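NMB1025 protein (Neisseria meningitidis serogroup B, PDB 3KJJ) is of unknown function but belongs to the YjgF (RutC) family of small trimer-forming proteins and may, like some relatives, act on reactive enamine or imine intermediates. Local coordinates at residues Ser63-Val68 against Asp89-Ala94; Glu41-Gln46 against Tyr81-Gly86; Arg12-Thr17 against Ser21-Ala26. One frame throughout, in Å; residues are numbered along the deposited sequence.

From the N terminus, interaction 3 closes first: strand 11-16 turns back through a short loop onto strand 21-26, a hairpin complete before the other contacts open. Interaction 2 then joins the start of helix 43-60 to the start of helix 81-91, enclosing the rest of the first helix and strand 68-75. Interaction 1 opens inside that span, at Ser-63 to Val-68, and closes beyond it at the C-terminal end of helix 81-91, so interactions 1 and 2 cross, their centres about 17 Å apart. Together they fasten helix 81-91 at both ends, whereas interaction 3 lies across the chain's centre from interaction 2, among residues that meet a third subunit.

Interaction 1: residues Ser63-Val68 against Asp89-Ala94; sequences SDKAHV and DAWVAA
Lys-65 lies over one face of the Trp-91 indole, a cation-pi contact between the turn leading into strand 68-75 and the C-terminal end of helix 81-91, two elements of the YjgF-like alpha/beta fold. Lys-65 NZ stands 4.3 Å from the centroid of the Trp-91 five-membered ring, and its CD makes a CH-pi contact with the same face. With chi1 at 73°, the chain leaves between backbone N and carbonyl carbon and then runs extended, so Lys-65 CB touches Trp-91 CZ2 at 3.4 Å while the amine reaches over the five-membered ring at the other end of the same face. A long lysine suits this place, aliphatic along its shaft and charged at its end.

Polar bonds complete the grip. Lys-65 NZ donates to Trp-91 O (3.0 Å) in the carbonyl plane, on a lone pair, at the point where the helix ends. On the indole, NE1 of Trp-91 is bonded to Asp-55 of helix 43-60.

Apolar contact is small: the methyls of Ala-66 and Ala-93, short enough for the backbones to come close, meet at 3.6 Å between their CB atoms. Beside them one water donates to Lys-65 O at 2.7 Å and accepts from Ala-93 N at 3.0 Å.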
ATOM      1  N   SER B  63     -19.742  -1.137  -2.158  1.00 17.86           N
ATOM      2  CA  SER B  63     -18.878  -2.240  -2.532  1.00 19.77           C
ATOM      3  C   SER B  63     -19.169  -3.410  -1.604  1.00 18.93           C
ATOM      4  O   SER B  63     -20.111  -3.369  -0.805  1.00 19.16           O
ATOM      5  CB  SER B  63     -17.407  -1.833  -2.407  1.00 18.46           C
ATOM      6  OG  SER B  63     -16.536  -2.769  -3.028  1.00 18.70           O
ATOM      7  N   ASP B  64     -18.352  -4.451  -1.723  1.00 17.97           N
ATOM      8  CA  ASP B  64     -18.382  -5.575  -0.804  1.00 17.34           C
ATOM      9  C   ASP B  64     -17.083  -6.357  -0.959  1.00 14.83           C
ATOM     10  O   ASP B  64     -16.222  -5.998  -1.778  1.00 14.44           O
ATOM     11  CB  ASP B  64     -19.604  -6.474  -1.050  1.00 19.32           C
ATOM     12  CG  ASP B  64     -19.704  -6.929  -2.486  1.00 22.57           C
ATOM     13  OD1 ASP B  64     -18.692  -7.438  -3.012  1.00 21.97           O
ATOM     14  OD2 ASP B  64     -20.793  -6.775  -3.088  1.00 25.89           O
ATOM     15  N   LYS B  65     -16.949  -7.424  -0.178  1.00 12.69           N
ATOM     16  CA  LYS B  65     -15.703  -8.200  -0.125  1.00 16.65           C
ATOM     17  C   LYS B  65     -15.381  -8.887  -1.456  1.00 15.14           C
ATOM     18  O   LYS B  65     -14.217  -9.086  -1.793  1.00 17.83           O
ATOM     19  CB  LYS B  65     -15.729  -9.189   1.061  1.00 13.99           C
ATOM     20  CG  LYS B  65     -16.642 -10.401   0.900  1.00 15.80           C
ATOM     21  CD  LYS B  65     -17.134 -10.931   2.243  1.00  9.95           C
ATOM     22  CE  LYS B  65     -17.868 -12.256   2.061  1.00 16.98           C
ATOM     23  NZ  LYS B  65     -18.025 -13.006   3.344  1.00 18.98           N
ATOM     24  N   ALA B  66     -16.421  -9.204  -2.226  1.00 16.30           N
ATOM     25  CA  ALA B  66     -16.263  -9.807  -3.553  1.00 16.83           C
ATOM     26  C   ALA B  66     -15.796  -8.770  -4.574  1.00 15.23           C
ATOM     27  O   ALA B  66     -15.659  -9.069  -5.750  1.00 13.69           O
ATOM     28  CB  ALA B  66     -17.580 -10.441  -3.997  1.00 20.29           C
ATOM     29  N   HIS B  67     -15.560  -7.546  -4.111  1.00 16.30           N
ATOM     30  CA  HIS B  67     -15.062  -6.474  -4.967  1.00 15.92           C
ATOM     31  C   HIS B  67     -13.850  -5.780  -4.372  1.00 17.14           C
ATOM     32  O   HIS B  67     -13.576  -4.626  -4.694  1.00 13.24           O
ATOM     33  CB  HIS B  67     -16.177  -5.471  -5.286  1.00 14.12           C
ATOM     34  CG  HIS B  67     -17.254  -6.040  -6.154  1.00 14.03           C
ATOM     35  ND1 HIS B  67     -18.275  -6.818  -5.652  1.00 17.14           N
ATOM     36  CD2 HIS B  67     -17.453  -5.972  -7.491  1.00 19.96           C
ATOM     37  CE1 HIS B  67     -19.061  -7.199  -6.643  1.00 24.98           C
ATOM     38  NE2 HIS B  67     -18.586  -6.700  -7.769  1.00 20.35           N
ATOM     39  N   VAL B  68     -13.132  -6.501  -3.509  1.00 16.87           N
ATOM     40  CA  VAL B  68     -11.832  -6.074  -2.990  1.00 14.21           C
ATOM     41  C   VAL B  68     -10.721  -6.345  -4.001  1.00 14.67           C
ATOM     42  O   VAL B  68     -10.576  -7.454  -4.523  1.00 15.95           O
ATOM     43  CB  VAL B  68     -11.488  -6.801  -1.670  1.00 11.58           C
ATOM     44  CG1 VAL B  68     -10.035  -6.528  -1.256  1.00 12.00           C
ATOM     45  CG2 VAL B  68     -12.438  -6.376  -0.592  1.00 12.55           C
ATOM     46  N   ASP B  89      -9.454 -17.052   5.134  1.00 18.62           N
ATOM     47  CA  ASP B  89      -9.831 -18.071   4.145  1.00 20.64           C
ATOM     48  C   ASP B  89     -11.321 -18.369   4.095  1.00 18.89           C
ATOM     49  O   ASP B  89     -11.862 -18.616   3.015  1.00 20.90           O
ATOM     50  CB  ASP B  89      -9.065 -19.380   4.371  1.00 21.15           C
ATOM     51  CG  ASP B  89      -7.598 -19.259   4.034  1.00 21.97           C
ATOM     52  OD1 ASP B  89      -7.188 -18.201   3.512  1.00 18.67           O
ATOM     53  OD2 ASP B  89      -6.855 -20.226   4.293  1.00 25.91           O
ATOM     54  N   ALA B  90     -11.964 -18.365   5.263  1.00 17.66           N
ATOM     55  CA  ALA B  90     -13.412 -18.578   5.388  1.00 19.49           C
ATOM     56  C   ALA B  90     -14.232 -17.356   4.964  1.00 19.11           C
ATOM     57  O   ALA B  90     -15.378 -17.492   4.524  1.00 20.67           O
ATOM     58  CB  ALA B  90     -13.766 -18.974   6.821  1.00 20.59           C
ATOM     59  N   TRP B  91     -13.636 -16.177   5.091  1.00 17.72           N
ATOM     60  CA  TRP B  91     -14.324 -14.905   4.841  1.00 15.25           C
ATOM     61  C   TRP B  91     -14.281 -14.497   3.378  1.00 15.89           C
ATOM     62  O   TRP B  91     -15.300 -14.057   2.851  1.00 15.47           O
ATOM     63  CB  TRP B  91     -13.756 -13.801   5.729  1.00 12.76           C
ATOM     64  CG  TRP B  91     -14.238 -12.383   5.442  1.00 14.56           C
ATOM     65  CD1 TRP B  91     -15.347 -11.775   5.957  1.00 17.02           C
ATOM     66  CD2 TRP B  91     -13.584 -11.395   4.627  1.00 10.87           C
ATOM     67  NE1 TRP B  91     -15.441 -10.482   5.492  1.00 16.82           N
ATOM     68  CE2 TRP B  91     -14.370 -10.221   4.680  1.00 15.09           C
ATOM     69  CE3 TRP B  91     -12.413 -11.394   3.850  1.00 12.42           C
ATOM     70  CZ2 TRP B  91     -14.024  -9.056   3.986  1.00 12.67           C
ATOM     71  CZ3 TRP B  91     -12.067 -10.245   3.169  1.00 11.94           C
ATOM     72  CH2 TRP B  91     -12.876  -9.085   3.236  1.00 18.36           C
ATOM     73  N   VAL B  92     -13.126 -14.653   2.717  1.00 15.62           N
ATOM     74  CA  VAL B  92     -13.000 -14.189   1.311  1.00 15.14           C
ATOM     75  C   VAL B  92     -14.043 -14.774   0.352  1.00 15.50           C
ATOM     76  O   VAL B  92     -14.547 -15.882   0.553  1.00 16.62           O
ATOM     77  CB  VAL B  92     -11.583 -14.377   0.707  1.00 18.02           C
ATOM     78  CG1 VAL B  92     -10.613 -13.406   1.333  1.00 15.50           C
ATOM     79  CG2 VAL B  92     -11.102 -15.812   0.855  1.00 16.99           C
ATOM     80  N   ALA B  93     -14.378 -14.009  -0.679  1.00 16.32           N
ATOM     81  CA  ALA B  93     -15.321 -14.480  -1.681  1.00 16.94           C
ATOM     82  C   ALA B  93     -14.580 -15.417  -2.623  1.00 17.57           C
ATOM     83  O   ALA B  93     -13.641 -15.012  -3.307  1.00 20.52           O
ATOM     84  CB  ALA B  93     -15.922 -13.295  -2.446  1.00 15.84           C
ATOM     85  N   ALA B  94     -14.981 -16.685  -2.625  1.00 18.50           N
ATOM     86  CA  ALA B  94     -14.318 -17.713  -3.424  1.00 19.22           C
ATOM     87  C   ALA B  94     -14.381 -17.374  -4.913  1.00 19.55           C
ATOM     88  O   ALA B  94     -15.416 -16.914  -5.398  1.00 19.58           O
ATOM     89  CB  ALA B  94     -14.961 -19.090  -3.138  1.00 17.16           C
TER
HETATM   90  O   HOH W   1     -13.026 -11.557  -1.709  1.00 15.52           O

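Interaction 2: residues Glu41-Gln46 against Tyr81-Gly86; sequences ETAAEQ and YAEMNG
The N-terminal turn of helix 43-60, closed by a capping box, receives the carboxylate of Glu-83 from the first turn of helix 81-91. OE2 of Glu-83 accepts from Ala-44 N at 3.2 Å, with an N-H...O angle of 162°. The amide comes from above the carboxylate plane, 50° out of it. Glu-83 reaches across because CG lies anti to its backbone N (chi1 -170°) and the chain beyond is extended, carrying the acid from one helix to the other.

Small residues allow this approach. The methyl of Ala-43 packs against the carboxylate, its CB 3.7 Å from Glu-83 CD, and the methyl of Ala-44 meets the shaft, its CB 3.6 Å from Glu-83 CG. Side chains no bulkier than alanine let the acid lie close against the helix start. Thr-42 crosses Glu-83 at about a right angle, with its CB beside OE2.

Thr-42 is the N-cap: its OG1 accepts from Glu-45 N at 3.0 Å. In return, OE1 of Glu-45 takes a weak bond from Thr-42 N and a shorter one from Glu-41 N, 3.0 Å long. Threonine supplies a hydroxyl short enough to cap, and glutamate a carboxylate long enough to turn back. The next residue after Glu-83, selenomethionine Met-84, leads its end away from this contact, onto strands 68-75, 99-104 and 114-121.

Several amides of the helix start are thus met by side-chain oxygens, one of them supplied by another helix. A carboxylate at the positive end of a helix dipole is probably stabilised in its charged form, so Glu-83 would be favoured electrostatically as well as by the hydrogen bond from Ala-44 N.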
ATOM      1  N   GLU B  41      -9.479 -10.937  21.657  1.00 30.14           N
ATOM      2  CA  GLU B  41      -8.137 -11.021  22.223  1.00 31.07           C
ATOM      3  C   GLU B  41      -7.206 -11.840  21.321  1.00 29.79           C
ATOM      4  O   GLU B  41      -6.075 -11.430  21.054  1.00 29.50           O
ATOM      5  CB  GLU B  41      -8.190 -11.646  23.619  1.00 34.75           C
ATOM      6  CG  GLU B  41      -7.257 -10.997  24.625  1.00 41.83           C
ATOM      7  CD  GLU B  41      -7.933  -9.881  25.400  1.00 48.02           C
ATOM      8  OE1 GLU B  41      -7.567  -8.701  25.192  1.00 46.68           O
ATOM      9  OE2 GLU B  41      -8.839 -10.183  26.212  1.00 51.82           O
ATOM     10  N   THR B  42      -7.689 -12.991  20.856  1.00 30.45           N
ATOM     11  CA  THR B  42      -6.899 -13.890  20.004  1.00 28.97           C
ATOM     12  C   THR B  42      -6.790 -13.354  18.576  1.00 27.35           C
ATOM     13  O   THR B  42      -7.597 -12.515  18.147  1.00 19.72           O
ATOM     14  CB  THR B  42      -7.495 -15.328  19.953  1.00 30.45           C
ATOM     15  OG1 THR B  42      -8.722 -15.321  19.210  1.00 30.73           O
ATOM     16  CG2 THR B  42      -7.750 -15.884  21.360  1.00 28.58           C
ATOM     17  N   ALA B  43      -5.804 -13.859  17.835  1.00 24.15           N
ATOM     18  CA  ALA B  43      -5.638 -13.483  16.434  1.00 23.22           C
ATOM     19  C   ALA B  43      -6.925 -13.727  15.651  1.00 21.97           C
ATOM     20  O   ALA B  43      -7.369 -12.857  14.904  1.00 23.99           O
ATOM     21  CB  ALA B  43      -4.463 -14.229  15.804  1.00 21.03           C
ATOM     22  N   ALA B  44      -7.527 -14.899  15.851  1.00 24.63           N
ATOM     23  CA  ALA B  44      -8.762 -15.289  15.168  1.00 24.66           C
ATOM     24  C   ALA B  44      -9.930 -14.370  15.523  1.00 24.20           C
ATOM     25  O   ALA B  44     -10.708 -13.981  14.647  1.00 19.90           O
ATOM     26  CB  ALA B  44      -9.117 -16.730  15.495  1.00 24.16           C
ATOM     27  N   GLU B  45     -10.048 -14.043  16.809  1.00 22.72           N
ATOM     28  CA  GLU B  45     -11.120 -13.173  17.294  1.00 22.76           C
ATOM     29  C   GLU B  45     -10.957 -11.767  16.724  1.00 18.65           C
ATOM     30  O   GLU B  45     -11.913 -11.173  16.251  1.00 16.82           O
ATOM     31  CB  GLU B  45     -11.155 -13.145  18.826  1.00 24.06           C
ATOM     32  CG  GLU B  45     -11.745 -14.416  19.452  1.00 31.87           C
ATOM     33  CD  GLU B  45     -11.407 -14.584  20.939  1.00 35.72           C
ATOM     34  OE1 GLU B  45     -10.909 -13.626  21.573  1.00 34.02           O
ATOM     35  OE2 GLU B  45     -11.645 -15.689  21.474  1.00 36.71           O
ATOM     36  N   GLN B  46      -9.733 -11.257  16.745  1.00 18.20           N
ATOM     37  CA  GLN B  46      -9.453  -9.925  16.228  1.00 18.66           C
ATOM     38  C   GLN B  46      -9.591  -9.855  14.710  1.00 16.92           C
ATOM     39  O   GLN B  46     -10.121  -8.872  14.181  1.00 18.88           O
ATOM     40  CB  GLN B  46      -8.079  -9.445  16.695  1.00 16.84           C
ATOM     41  CG  GLN B  46      -8.075  -9.102  18.187  1.00 21.29           C
ATOM     42  CD  GLN B  46      -6.775  -8.484  18.642  1.00 21.75           C
ATOM     43  OE1 GLN B  46      -5.825  -8.375  17.868  1.00 17.25           O
ATOM     44  NE2 GLN B  46      -6.727  -8.065  19.905  1.00 22.30           N
ATOM     45  N   TYR B  81       0.087 -16.242  11.873  1.00 21.36           N
ATOM     46  CA  TYR B  81      -0.224 -16.382  10.443  1.00 21.57           C
ATOM     47  C   TYR B  81      -1.333 -17.394  10.154  1.00 21.11           C
ATOM     48  O   TYR B  81      -2.352 -17.040   9.552  1.00 20.59           O
ATOM     49  CB  TYR B  81       1.045 -16.746   9.666  1.00 22.81           C
ATOM     50  CG  TYR B  81       0.962 -16.622   8.156  1.00 22.75           C
ATOM     51  CD1 TYR B  81       0.662 -15.404   7.545  1.00 23.04           C
ATOM     52  CD2 TYR B  81       1.216 -17.722   7.339  1.00 29.19           C
ATOM     53  CE1 TYR B  81       0.613 -15.292   6.147  1.00 23.78           C
ATOM     54  CE2 TYR B  81       1.167 -17.616   5.949  1.00 26.32           C
ATOM     55  CZ  TYR B  81       0.860 -16.402   5.366  1.00 27.28           C
ATOM     56  OH  TYR B  81       0.808 -16.303   3.994  1.00 36.03           O
ATOM     57  N   ALA B  82      -1.143 -18.641  10.580  1.00 19.61           N
ATOM     58  CA  ALA B  82      -2.139 -19.688  10.334  1.00 21.19           C
ATOM     59  C   ALA B  82      -3.496 -19.371  10.962  1.00 18.22           C
ATOM     60  O   ALA B  82      -4.535 -19.640  10.359  1.00 19.65           O
ATOM     61  CB  ALA B  82      -1.627 -21.068  10.782  1.00 20.35           C
ATOM     62  N   GLU B  83      -3.486 -18.790  12.159  1.00 19.27           N
ATOM     63  CA  GLU B  83      -4.720 -18.429  12.854  1.00 20.52           C
ATOM     64  C   GLU B  83      -5.489 -17.344  12.107  1.00 18.09           C
ATOM     65  O   GLU B  83      -6.714 -17.440  11.962  1.00 19.49           O
ATOM     66  CB  GLU B  83      -4.446 -17.976  14.294  1.00 20.72           C
ATOM     67  CG  GLU B  83      -5.704 -17.825  15.150  1.00 25.07           C
ATOM     68  CD  GLU B  83      -5.417 -17.699  16.643  1.00 28.51           C
ATOM     69  OE1 GLU B  83      -4.249 -17.862  17.048  1.00 28.50           O
ATOM     70  OE2 GLU B  83      -6.363 -17.430  17.414  1.00 27.56           O
HETATM   71  N   MSE B  84      -4.764 -16.319  11.656  1.00 17.67           N
HETATM   72  CA  MSE B  84      -5.349 -15.232  10.861  1.00 19.75           C
HETATM   73  C   MSE B  84      -5.925 -15.823   9.582  1.00 20.27           C
HETATM   74  O   MSE B  84      -7.114 -15.645   9.309  1.00 21.55           O
HETATM   75  CB  MSE B  84      -4.311 -14.136  10.572  1.00 19.86           C
HETATM   76  CG  MSE B  84      -4.827 -12.917   9.777  1.00 17.32           C
HETATM   77 SE   MSE B  84      -5.010 -13.254   7.834  1.00 24.12          SE
HETATM   78  CE  MSE B  84      -6.209 -11.783   7.447  1.00 29.16           C
ATOM     79  N   ASN B  85      -5.086 -16.557   8.841  1.00 20.23           N
ATOM     80  CA  ASN B  85      -5.467 -17.239   7.590  1.00 20.15           C
ATOM     81  C   ASN B  85      -6.739 -18.063   7.667  1.00 19.47           C
ATOM     82  O   ASN B  85      -7.545 -18.033   6.745  1.00 19.05           O
ATOM     83  CB  ASN B  85      -4.326 -18.137   7.078  1.00 19.71           C
ATOM     84  CG  ASN B  85      -3.178 -17.346   6.484  1.00 19.46           C
ATOM     85  OD1 ASN B  85      -3.328 -16.182   6.128  1.00 17.50           O
ATOM     86  ND2 ASN B  85      -2.021 -17.978   6.382  1.00 17.86           N
ATOM     87  N   GLY B  86      -6.919 -18.796   8.765  1.00 17.49           N
ATOM     88  CA  GLY B  86      -8.120 -19.614   8.954  1.00 18.61           C
ATOM     89  C   GLY B  86      -9.399 -18.800   8.883  1.00 18.44           C
ATOM     90  O   GLY B  86     -10.399 -19.246   8.311  1.00 17.57           O
TER

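Interaction 3: residues Arg12-Thr17 against Ser21-Ala26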
ATOM      1  N   ARG B  12     -15.426  11.257  -2.433  1.00 23.18           N
ATOM      2  CA  ARG B  12     -16.360  11.128  -1.317  1.00 22.06           C
ATOM      3  C   ARG B  12     -15.636  10.567  -0.095  1.00 22.06           C
ATOM      4  O   ARG B  12     -14.718   9.750  -0.236  1.00 25.45           O
ATOM      5  CB  ARG B  12     -17.558  10.243  -1.684  1.00 21.16           C
ATOM      6  CG  ARG B  12     -18.694  10.975  -2.411  1.00 30.30           C
ATOM      7  CD  ARG B  12     -18.483  11.035  -3.924  1.00 40.67           C
ATOM      8  NE  ARG B  12     -19.621  11.643  -4.619  1.00 45.84           N
ATOM      9  CZ  ARG B  12     -20.556  10.966  -5.286  1.00 47.77           C
ATOM     10  NH1 ARG B  12     -20.509   9.639  -5.369  1.00 44.08           N
ATOM     11  NH2 ARG B  12     -21.546  11.620  -5.881  1.00 50.16           N
ATOM     12  N   TYR B  13     -16.032  11.030   1.090  1.00 20.52           N
ATOM     13  CA  TYR B  13     -15.394  10.628   2.356  1.00 20.56           C
ATOM     14  C   TYR B  13     -16.413   9.977   3.283  1.00 22.45           C
ATOM     15  O   TYR B  13     -17.553  10.434   3.380  1.00 24.46           O
ATOM     16  CB  TYR B  13     -14.750  11.841   3.053  1.00 19.54           C
ATOM     17  CG  TYR B  13     -13.663  12.546   2.256  1.00 19.39           C
ATOM     18  CD1 TYR B  13     -12.311  12.325   2.529  1.00 17.04           C
ATOM     19  CD2 TYR B  13     -13.991  13.452   1.237  1.00 21.36           C
ATOM     20  CE1 TYR B  13     -11.306  12.978   1.783  1.00 16.51           C
ATOM     21  CE2 TYR B  13     -13.011  14.111   0.508  1.00 24.38           C
ATOM     22  CZ  TYR B  13     -11.674  13.873   0.781  1.00 24.58           C
ATOM     23  OH  TYR B  13     -10.729  14.534   0.037  1.00 21.40           O
ATOM     24  N   PHE B  14     -16.007   8.911   3.967  1.00 23.27           N
ATOM     25  CA  PHE B  14     -16.901   8.190   4.866  1.00 21.08           C
ATOM     26  C   PHE B  14     -16.228   8.028   6.219  1.00 21.65           C
ATOM     27  O   PHE B  14     -15.048   7.669   6.289  1.00 20.76           O
ATOM     28  CB  PHE B  14     -17.255   6.798   4.313  1.00 22.48           C
ATOM     29  CG  PHE B  14     -17.828   6.815   2.923  1.00 25.11           C
ATOM     30  CD1 PHE B  14     -19.203   6.840   2.720  1.00 24.30           C
ATOM     31  CD2 PHE B  14     -16.990   6.800   1.816  1.00 22.05           C
ATOM     32  CE1 PHE B  14     -19.732   6.865   1.428  1.00 20.69           C
ATOM     33  CE2 PHE B  14     -17.511   6.818   0.526  1.00 25.65           C
ATOM     34  CZ  PHE B  14     -18.883   6.843   0.334  1.00 25.52           C
ATOM     35  N   GLY B  15     -16.981   8.280   7.285  1.00 18.33           N
ATOM     36  CA  GLY B  15     -16.484   8.076   8.652  1.00 23.18           C
ATOM     37  C   GLY B  15     -15.301   8.972   8.966  1.00 21.45           C
ATOM     38  O   GLY B  15     -14.313   8.523   9.543  1.00 22.49           O
ATOM     39  N   THR B  16     -15.409  10.243   8.578  1.00 19.29           N
ATOM     40  CA  THR B  16     -14.320  11.211   8.701  1.00 18.98           C
ATOM     41  C   THR B  16     -14.092  11.620  10.157  1.00 21.26           C
ATOM     42  O   THR B  16     -15.038  11.947  10.881  1.00 19.30           O
ATOM     43  CB  THR B  16     -14.588  12.467   7.819  1.00 19.65           C
ATOM     44  OG1 THR B  16     -14.703  12.067   6.449  1.00 24.64           O
ATOM     45  CG2 THR B  16     -13.465  13.493   7.942  1.00 18.03           C
ATOM     46  N   THR B  17     -12.832  11.555  10.578  1.00 19.91           N
ATOM     47  CA  THR B  17     -12.399  12.004  11.900  1.00 22.60           C
ATOM     48  C   THR B  17     -11.392  13.152  11.687  1.00 21.26           C
ATOM     49  O   THR B  17     -10.970  13.377  10.555  1.00 17.21           O
ATOM     50  CB  THR B  17     -11.709  10.861  12.683  1.00 21.38           C
ATOM     51  OG1 THR B  17     -10.422  10.604  12.120  1.00 25.55           O
ATOM     52  CG2 THR B  17     -12.541   9.569  12.660  1.00 25.53           C
ATOM     53  N   SER B  21     -10.183   9.337   7.445  1.00 17.82           N
ATOM     54  CA  SER B  21     -11.506   8.820   7.118  1.00 17.32           C
ATOM     55  C   SER B  21     -11.454   7.309   7.045  1.00 15.53           C
ATOM     56  O   SER B  21     -10.482   6.728   6.543  1.00 14.05           O
ATOM     57  CB  SER B  21     -12.023   9.368   5.782  1.00 19.31           C
ATOM     58  OG  SER B  21     -12.390  10.734   5.884  1.00 18.33           O
ATOM     59  N   GLU B  22     -12.522   6.672   7.514  1.00 15.16           N
ATOM     60  CA  GLU B  22     -12.617   5.220   7.460  1.00 17.78           C
ATOM     61  C   GLU B  22     -12.612   4.730   6.029  1.00 16.30           C
ATOM     62  O   GLU B  22     -12.063   3.665   5.721  1.00 17.93           O
ATOM     63  CB  GLU B  22     -13.884   4.746   8.174  1.00 18.90           C
ATOM     64  CG  GLU B  22     -13.897   5.038   9.666  1.00 26.64           C
ATOM     65  CD  GLU B  22     -12.911   4.186  10.461  1.00 29.01           C
ATOM     66  OE1 GLU B  22     -12.033   3.507   9.861  1.00 20.90           O
ATOM     67  OE2 GLU B  22     -13.018   4.213  11.702  1.00 30.71           O
ATOM     68  N   ALA B  23     -13.236   5.510   5.152  1.00 17.78           N
ATOM     69  CA  ALA B  23     -13.299   5.171   3.735  1.00 15.52           C
ATOM     70  C   ALA B  23     -13.245   6.440   2.902  1.00 17.13           C
ATOM     71  O   ALA B  23     -13.764   7.482   3.304  1.00 16.52           O
ATOM     72  CB  ALA B  23     -14.543   4.402   3.437  1.00 17.89           C
ATOM     73  N   VAL B  24     -12.586   6.336   1.753  1.00 17.55           N
ATOM     74  CA  VAL B  24     -12.479   7.416   0.786  1.00 17.74           C
ATOM     75  C   VAL B  24     -12.687   6.796  -0.591  1.00 18.87           C
ATOM     76  O   VAL B  24     -12.123   5.740  -0.888  1.00 17.79           O
ATOM     77  CB  VAL B  24     -11.098   8.104   0.842  1.00 16.33           C
ATOM     78  CG1 VAL B  24     -10.939   9.069  -0.318  1.00 17.74           C
ATOM     79  CG2 VAL B  24     -10.896   8.833   2.185  1.00 14.94           C
ATOM     80  N   GLY B  25     -13.511   7.444  -1.417  1.00 19.86           N
ATOM     81  CA  GLY B  25     -13.839   6.932  -2.740  1.00 23.05           C
ATOM     82  C   GLY B  25     -13.773   7.972  -3.838  1.00 25.58           C
ATOM     83  O   GLY B  25     -14.294   9.080  -3.669  1.00 24.25           O
ATOM     84  N   ALA B  26     -13.160   7.585  -4.963  1.00 22.67           N
ATOM     85  CA  ALA B  26     -12.942   8.450  -6.130  1.00 22.77           C
ATOM     86  C   ALA B  26     -12.826   7.626  -7.413  1.00 23.31           C
ATOM     87  O   ALA B  26     -12.058   6.660  -7.470  1.00 21.18           O
ATOM     88  CB  ALA B  26     -11.690   9.325  -5.938  1.00 20.97           C
TER
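Ser-21 OG has two hydrogen-bond partners: Thr-16 OG1 donates to it at 2.7 Å, and it is also bonded to Thr-97 O of the third subunit. Serine suits the place, since its hydroxyl can both accept and donate. With chi1 of Thr-16 at -60°, OG1 lies beside the backbone N and turned to the serine. The same Ser-21 OG sits at the edge of the Tyr-13 ring, near its plane.

The backbones form an antiparallel hairpin. Arg-12 and Gly-25 are a hydrogen-bonded pair, with Arg-12 N to Gly-25 O at 2.7 Å and Gly-25 N to Arg-12 O at 2.9 Å. Phe-14 and Ala-23 are another, Phe-14 N reaching Ala-23 O at 2.7 Å. Next to it Glu-22 and Ala-23 both face Phe-14, a classic beta bulge. Gly-15, at positive phi (63°), turns the chain there, as glycine does easily, and its O receives Glu-22 N over a long 3.3 Å, from above the carbonyl plane.

On one face Tyr-13 and Val-24 lie side by side, pointing the same way, with CD1 of Tyr-13 at 3.8 Å from Val-24 CG2. On the other, Phe-14 CB meets Ala-23 CB at 3.7 Å, and the small methyl lets the Phe-14 ring come edge-on to the backbone of Ala-23 to Gly-25.

Strand 11-16 is an outermost strand of the sheet within this chain, and strand 21-26 pairs onward with strand 29-32. Phe-14 and Ala-23 touch Cys-61, just after helix 43-60, while Tyr-13 and Val-24 face the third subunit, packing on its Ala-66 and Ala-99.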